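Side-chain contacts in hypothetical protein (Trypanosoma cruzi, PDB 1YZV), which is of unknown function but belongs to the isochorismatase superfamily, and so is probably a hydrolase: residues V43-R48 with V114-E119; R48-H53 with S61-T66. One frame throughout, in Å; residues are numbered along the deposited sequence.

From the N terminus, strand 20-26 leads, by way of the short helix 30-33, into helix 39-56, which supplies the first segment of both contacts. Contact 2 closes the short loop that follows the helix: the chain turns back at once, and strand 61-68 packs against the C-terminal part of the helix it has just left. Contact 1 closes a much longer loop, returning with strand 110-118, so contact 2 is nested inside it. In the parallel sheet these two strands flank strand 20-26, and the helix is thus held to both neighbours of that strand. The contacts share R48 and touch each other through the A46-Y63 and W116-F49 pairs.

Contact 1 (V43-R48 with V114-E119); sequences VFVANR and VLWGFE
V45 and A46, on the inner side of helix 39-56, rest on the indole of W116 from strand 110-118, a helix-on-sheet contact in the three-layer alpha/beta fold of the isochorismatase family. The indole is the main piece of the interface. Its CG lies between the backbone N and the carbonyl carbon (chi1 75°), and this rotation turns the pyrrole side of the ring toward the helix. V45 answers with one methyl: CG1, anti to its own backbone N (chi1 168°), sits over one face of the five-membered ring, 4.0 Å from its centroid and 16° off the normal, a CH-pi contact. The same methyl is 3.8 Å from W116 CD1, offset toward the rim, and the valine and the indole run alongside one another, pointing opposite ways. Branching at CB places CG1 close to the backbone, so it meets the indole face with little conformational freedom. A46 is small enough to let the indole approach the helix backbone: W116 NE1 is 3.6 Å from A46 CA and 3.7 Å from A46 CB. Neighbouring parts of the fold complete the packing, with the F49 ring meeting the indole and F23, C25 and A141 of the adjoining strands touching it. Beyond W116, a cis peptide joins F118 to E119, the N-cap of helix 120-133, consistent with the non-proline cis peptide familiar near the active site of this superfamily. The indole NE1, buried beside A46 N and CA, has no polar partner.

Contact 2 (R48-H53 with S61-T66); sequences RFAGLH and SVYIVT
F49 meets Y63 through its backbone carbonyl carbon and its CB, which is 4.2 Å from Y63 CE2; the phenyl ring turns to F23 instead. At A50 the small side chain lets the tyrosine ring close on the helix: A50 N is 3.5 Å from Y63 CE2, and A50 CB is 4.0 Å from the same carbon. Y63 OH reaches past the two segments to a hydrogen bond with the carbonyl O of A46, so the polar end of this buried side chain is satisfied one turn earlier in the helix. Helix 39-56 is the main helix of the beta-alpha-beta crossover that joins strand 20-26 to its parallel neighbour 61-68, and segments 48-53 and 61-66 run roughly antiparallel. H53, near the turn between them, has its CG anti to the backbone N (chi1 161°), which directs the imidazole at the strand. There H53 ND1 is hydrogen-bonded to S61 OG at 2.7 Å. The hydroxyl, swung anti to the serine N (chi1 -178°), lies at the imidazole edge near the ring plane; serine suits the place because its short hydroxyl can either give or take the proton. NE2 is bonded to D85 OD1; gripped at both nitrogens, the ring is fixed in rotation. One imidazole face receives Y63 CB, 3.7 Å from the ring centroid, and the edge of the Y63 ring, in an edge-to-face pair with planes at 66°.

Contact 1 (V43-R48 with V114-E119)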
loop_
_atom_site.group_PDB
_atom_site.type_symbol
_atom_site.label_atom_id
_atom_site.label_comp_id
_atom_site.label_asym_id
_atom_site.label_seq_id
_atom_site.Cartn_x
_atom_site.Cartn_y
_atom_site.Cartn_z
ATOM N N VAL A 43 -1.300 -24.947 -7.831
ATOM C CA VAL A 43 -1.537 -25.960 -8.842
ATOM C C VAL A 43 -2.671 -25.563 -9.800
ATOM O O VAL A 43 -2.500 -25.684 -11.024
ATOM C CB VAL A 43 -1.807 -27.327 -8.197
ATOM C CG1 VAL A 43 -2.422 -28.299 -9.205
ATOM C CG2 VAL A 43 -0.512 -27.857 -7.629
ATOM N N PHE A 44 -3.821 -25.143 -9.244
ATOM C CA PHE A 44 -4.967 -24.647 -10.026
ATOM C C PHE A 44 -4.595 -23.540 -11.014
ATOM O O PHE A 44 -5.024 -23.587 -12.190
ATOM C CB PHE A 44 -6.122 -24.184 -9.077
ATOM C CG PHE A 44 -7.297 -23.525 -9.781
ATOM C CD1 PHE A 44 -8.356 -24.256 -10.254
ATOM C CD2 PHE A 44 -7.359 -22.155 -9.917
ATOM C CE1 PHE A 44 -9.434 -23.616 -10.848
ATOM C CE2 PHE A 44 -8.441 -21.529 -10.455
ATOM C CZ PHE A 44 -9.451 -22.229 -10.952
ATOM N N VAL A 45 -3.792 -22.571 -10.543
ATOM C CA VAL A 45 -3.324 -21.473 -11.369
ATOM C C VAL A 45 -2.355 -21.983 -12.460
ATOM O O VAL A 45 -2.414 -21.536 -13.621
ATOM C CB VAL A 45 -2.696 -20.309 -10.535
ATOM C CG1 VAL A 45 -1.965 -19.325 -11.407
ATOM C CG2 VAL A 45 -3.757 -19.593 -9.753
ATOM N N ALA A 46 -1.501 -22.939 -12.112
ATOM C CA ALA A 46 -0.602 -23.557 -13.097
ATOM C C ALA A 46 -1.382 -24.213 -14.257
ATOM O O ALA A 46 -1.049 -24.025 -15.443
ATOM C CB ALA A 46 0.335 -24.565 -12.431
ATOM N N ASN A 47 -2.456 -24.907 -13.897
ATOM C CA ASN A 47 -3.374 -25.519 -14.848
ATOM C C ASN A 47 -4.204 -24.551 -15.688
ATOM O O ASN A 47 -4.379 -24.733 -16.895
ATOM C CB ASN A 47 -4.278 -26.511 -14.129
ATOM C CG ASN A 47 -3.564 -27.804 -13.789
ATOM O OD1 ASN A 47 -2.619 -28.190 -14.481
ATOM N ND2 ASN A 47 -3.942 -28.427 -12.654
ATOM N N ARG A 48 -4.617 -23.455 -15.067
ATOM C CA ARG A 48 -5.324 -22.417 -15.776
ATOM C C ARG A 48 -4.442 -21.787 -16.852
ATOM O O ARG A 48 -4.869 -21.565 -18.006
ATOM C CB ARG A 48 -5.782 -21.357 -14.759
ATOM C CG ARG A 48 -6.310 -20.110 -15.380
ATOM C CD ARG A 48 -6.991 -19.241 -14.345
ATOM N NE ARG A 48 -8.308 -19.747 -13.987
ATOM C CZ ARG A 48 -9.131 -19.133 -13.137
ATOM N NH1 ARG A 48 -8.754 -17.989 -12.533
ATOM N NH2 ARG A 48 -10.365 -19.597 -12.975
ATOM N N VAL A 114 4.254 -13.685 -17.063
ATOM C CA VAL A 114 3.303 -13.976 -16.025
ATOM C C VAL A 114 3.981 -14.979 -15.098
ATOM O O VAL A 114 4.345 -16.094 -15.514
ATOM C CB VAL A 114 2.003 -14.556 -16.612
ATOM C CG1 VAL A 114 1.078 -15.067 -15.524
ATOM C CG2 VAL A 114 1.310 -13.498 -17.472
ATOM N N LEU A 115 4.120 -14.595 -13.833
ATOM C CA LEU A 115 4.962 -15.321 -12.860
ATOM C C LEU A 115 4.155 -15.754 -11.636
ATOM O O LEU A 115 3.429 -14.950 -11.037
ATOM C CB LEU A 115 6.125 -14.438 -12.414
ATOM C CG LEU A 115 7.070 -14.866 -11.259
ATOM C CD1 LEU A 115 7.805 -16.198 -11.601
ATOM C CD2 LEU A 115 8.103 -13.724 -10.985
ATOM N N TRP A 116 4.329 -17.008 -11.235
ATOM C CA TRP A 116 3.685 -17.523 -10.019
ATOM C C TRP A 116 4.408 -18.770 -9.505
ATOM O O TRP A 116 5.270 -19.296 -10.182
ATOM C CB TRP A 116 2.183 -17.834 -10.270
ATOM C CG TRP A 116 1.932 -19.051 -11.051
ATOM C CD1 TRP A 116 1.621 -20.287 -10.525
ATOM C CD2 TRP A 116 2.270 -19.292 -12.434
ATOM N NE1 TRP A 116 1.666 -21.248 -11.496
ATOM C CE2 TRP A 116 1.992 -20.669 -12.691
ATOM C CE3 TRP A 116 2.582 -18.463 -13.521
ATOM C CZ2 TRP A 116 2.178 -21.260 -13.963
ATOM C CZ3 TRP A 116 2.749 -19.053 -14.784
ATOM C CH2 TRP A 116 2.545 -20.443 -14.990
ATOM N N GLY A 117 4.134 -19.134 -8.259
ATOM C CA GLY A 117 4.628 -20.380 -7.695
ATOM C C GLY A 117 5.196 -20.228 -6.302
ATOM O O GLY A 117 4.641 -19.459 -5.465
ATOM N N PHE A 118 6.175 -21.084 -6.010
ATOM C CA PHE A 118 6.784 -21.169 -4.693
ATOM C C PHE A 118 8.270 -20.744 -4.748
ATOM O O PHE A 118 8.942 -20.967 -5.744
ATOM C CB PHE A 118 6.793 -22.581 -4.159
ATOM C CG PHE A 118 5.446 -23.293 -4.154
ATOM C CD1 PHE A 118 4.277 -22.637 -3.902
ATOM C CD2 PHE A 118 5.448 -24.695 -4.129
ATOM C CE1 PHE A 118 3.074 -23.362 -3.827
ATOM C CE2 PHE A 118 4.259 -25.417 -4.065
ATOM C CZ PHE A 118 3.073 -24.743 -3.961
ATOM N N GLU A 119 8.791 -20.141 -3.679
ATOM C CA GLU A 119 8.034 -19.524 -2.609
ATOM C C GLU A 119 8.015 -18.028 -2.943
ATOM O O GLU A 119 8.961 -17.516 -3.557
ATOM C CB GLU A 119 8.712 -19.747 -1.245
ATOM C CG GLU A 119 8.611 -21.170 -0.742
ATOM C CD GLU A 119 8.999 -21.331 0.737
ATOM O OE1 GLU A 119 8.352 -20.769 1.640
ATOM O OE2 GLU A 119 9.946 -22.068 0.987
#

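Contact 2 (R48-H53 with S61-T66)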
loop_
_atom_site.group_PDB
_atom_site.type_symbol
_atom_site.label_atom_id
_atom_site.label_comp_id
_atom_site.label_asym_id
_atom_site.label_seq_id
_atom_site.Cartn_x
_atom_site.Cartn_y
_atom_site.Cartn_z
ATOM N N ARG A 48 -4.617 -23.455 -15.067
ATOM C CA ARG A 48 -5.324 -22.417 -15.776
ATOM C C ARG A 48 -4.442 -21.787 -16.852
ATOM O O ARG A 48 -4.869 -21.565 -18.006
ATOM C CB ARG A 48 -5.782 -21.357 -14.759
ATOM C CG ARG A 48 -6.310 -20.110 -15.380
ATOM C CD ARG A 48 -6.991 -19.241 -14.345
ATOM N NE ARG A 48 -8.308 -19.747 -13.987
ATOM C CZ ARG A 48 -9.131 -19.133 -13.137
ATOM N NH1 ARG A 48 -8.754 -17.989 -12.533
ATOM N NH2 ARG A 48 -10.365 -19.597 -12.975
ATOM N N PHE A 49 -3.226 -21.423 -16.464
ATOM C CA PHE A 49 -2.272 -20.845 -17.437
ATOM C C PHE A 49 -1.776 -21.846 -18.477
ATOM O O PHE A 49 -1.507 -21.474 -19.627
ATOM C CB PHE A 49 -1.090 -20.204 -16.720
ATOM C CG PHE A 49 -1.462 -18.977 -15.878
ATOM C CD1 PHE A 49 -2.347 -18.037 -16.343
ATOM C CD2 PHE A 49 -0.744 -18.686 -14.724
ATOM C CE1 PHE A 49 -2.624 -16.871 -15.599
ATOM C CE2 PHE A 49 -1.010 -17.549 -13.970
ATOM C CZ PHE A 49 -1.948 -16.637 -14.411
ATOM N N ALA A 50 -1.735 -23.126 -18.098
ATOM C CA ALA A 50 -1.443 -24.188 -19.079
ATOM C C ALA A 50 -2.517 -24.215 -20.148
ATOM O O ALA A 50 -2.188 -24.237 -21.329
ATOM C CB ALA A 50 -1.289 -25.563 -18.408
ATOM N N GLY A 51 -3.789 -24.151 -19.742
ATOM C CA GLY A 51 -4.893 -24.099 -20.678
ATOM C C GLY A 51 -4.877 -22.840 -21.536
ATOM O O GLY A 51 -5.108 -22.879 -22.750
ATOM N N LEU A 52 -4.606 -21.696 -20.920
ATOM C CA LEU A 52 -4.454 -20.471 -21.686
ATOM C C LEU A 52 -3.319 -20.535 -22.743
ATOM O O LEU A 52 -3.518 -20.198 -23.923
ATOM C CB LEU A 52 -4.237 -19.299 -20.721
ATOM C CG LEU A 52 -4.120 -17.925 -21.406
ATOM C CD1 LEU A 52 -5.368 -17.609 -22.209
ATOM C CD2 LEU A 52 -3.792 -16.861 -20.374
ATOM N N HIS A 53 -2.134 -20.916 -22.301
ATOM C CA HIS A 53 -0.964 -21.097 -23.139
ATOM C C HIS A 53 -1.290 -21.972 -24.369
ATOM O O HIS A 53 -0.935 -21.638 -25.513
ATOM C CB HIS A 53 0.158 -21.753 -22.315
ATOM C CG HIS A 53 1.233 -22.401 -23.142
ATOM N ND1 HIS A 53 2.311 -21.699 -23.651
ATOM C CD2 HIS A 53 1.403 -23.690 -23.527
ATOM C CE1 HIS A 53 3.129 -22.546 -24.243
ATOM N NE2 HIS A 53 2.580 -23.750 -24.224
ATOM N N SER A 61 2.841 -17.616 -26.945
ATOM C CA SER A 61 3.023 -18.075 -25.571
ATOM C C SER A 61 4.122 -19.106 -25.484
ATOM O O SER A 61 4.172 -20.013 -26.332
ATOM C CB SER A 61 1.688 -18.643 -25.027
ATOM O OG SER A 61 1.818 -19.054 -23.679
ATOM N N VAL A 62 4.913 -19.018 -24.395
ATOM C CA VAL A 62 5.893 -20.010 -24.002
ATOM C C VAL A 62 5.699 -20.323 -22.520
ATOM O O VAL A 62 5.329 -19.451 -21.743
ATOM C CB VAL A 62 7.348 -19.559 -24.325
ATOM C CG1 VAL A 62 7.707 -18.302 -23.614
ATOM C CG2 VAL A 62 8.366 -20.688 -24.033
ATOM N N TYR A 63 5.777 -21.608 -22.173
ATOM C CA TYR A 63 5.521 -22.081 -20.798
ATOM C C TYR A 63 6.815 -22.693 -20.255
ATOM O O TYR A 63 7.257 -23.763 -20.723
ATOM C CB TYR A 63 4.377 -23.118 -20.827
ATOM C CG TYR A 63 3.658 -23.366 -19.526
ATOM C CD1 TYR A 63 4.222 -24.181 -18.528
ATOM C CD2 TYR A 63 2.426 -22.778 -19.264
ATOM C CE1 TYR A 63 3.596 -24.381 -17.318
ATOM C CE2 TYR A 63 1.771 -23.012 -18.042
ATOM C CZ TYR A 63 2.360 -23.846 -17.092
ATOM O OH TYR A 63 1.723 -24.081 -15.894
ATOM N N ILE A 64 7.363 -22.029 -19.238
ATOM C CA ILE A 64 8.634 -22.334 -18.624
ATOM C C ILE A 64 8.462 -22.754 -17.175
ATOM O O ILE A 64 7.813 -22.059 -16.377
ATOM C CB ILE A 64 9.582 -21.085 -18.710
ATOM C CG1 ILE A 64 9.643 -20.670 -20.174
ATOM C CG2 ILE A 64 10.930 -21.376 -18.038
ATOM C CD1 ILE A 64 10.660 -19.728 -20.515
ATOM N N VAL A 65 8.964 -23.950 -16.873
ATOM C CA VAL A 65 8.894 -24.541 -15.540
ATOM C C VAL A 65 10.315 -24.719 -14.998
ATOM O O VAL A 65 11.224 -25.215 -15.703
ATOM C CB VAL A 65 8.210 -25.917 -15.579
ATOM C CG1 VAL A 65 8.002 -26.449 -14.183
ATOM C CG2 VAL A 65 6.874 -25.835 -16.360
ATOM N N THR A 66 10.519 -24.306 -13.753
ATOM C CA THR A 66 11.749 -24.659 -13.055
ATOM C C THR A 66 11.448 -25.558 -11.862
ATOM O O THR A 66 10.327 -25.611 -11.352
ATOM C CB THR A 66 12.523 -23.427 -12.576
ATOM O OG1 THR A 66 11.673 -22.611 -11.739
ATOM C CG2 THR A 66 13.030 -22.654 -13.773
#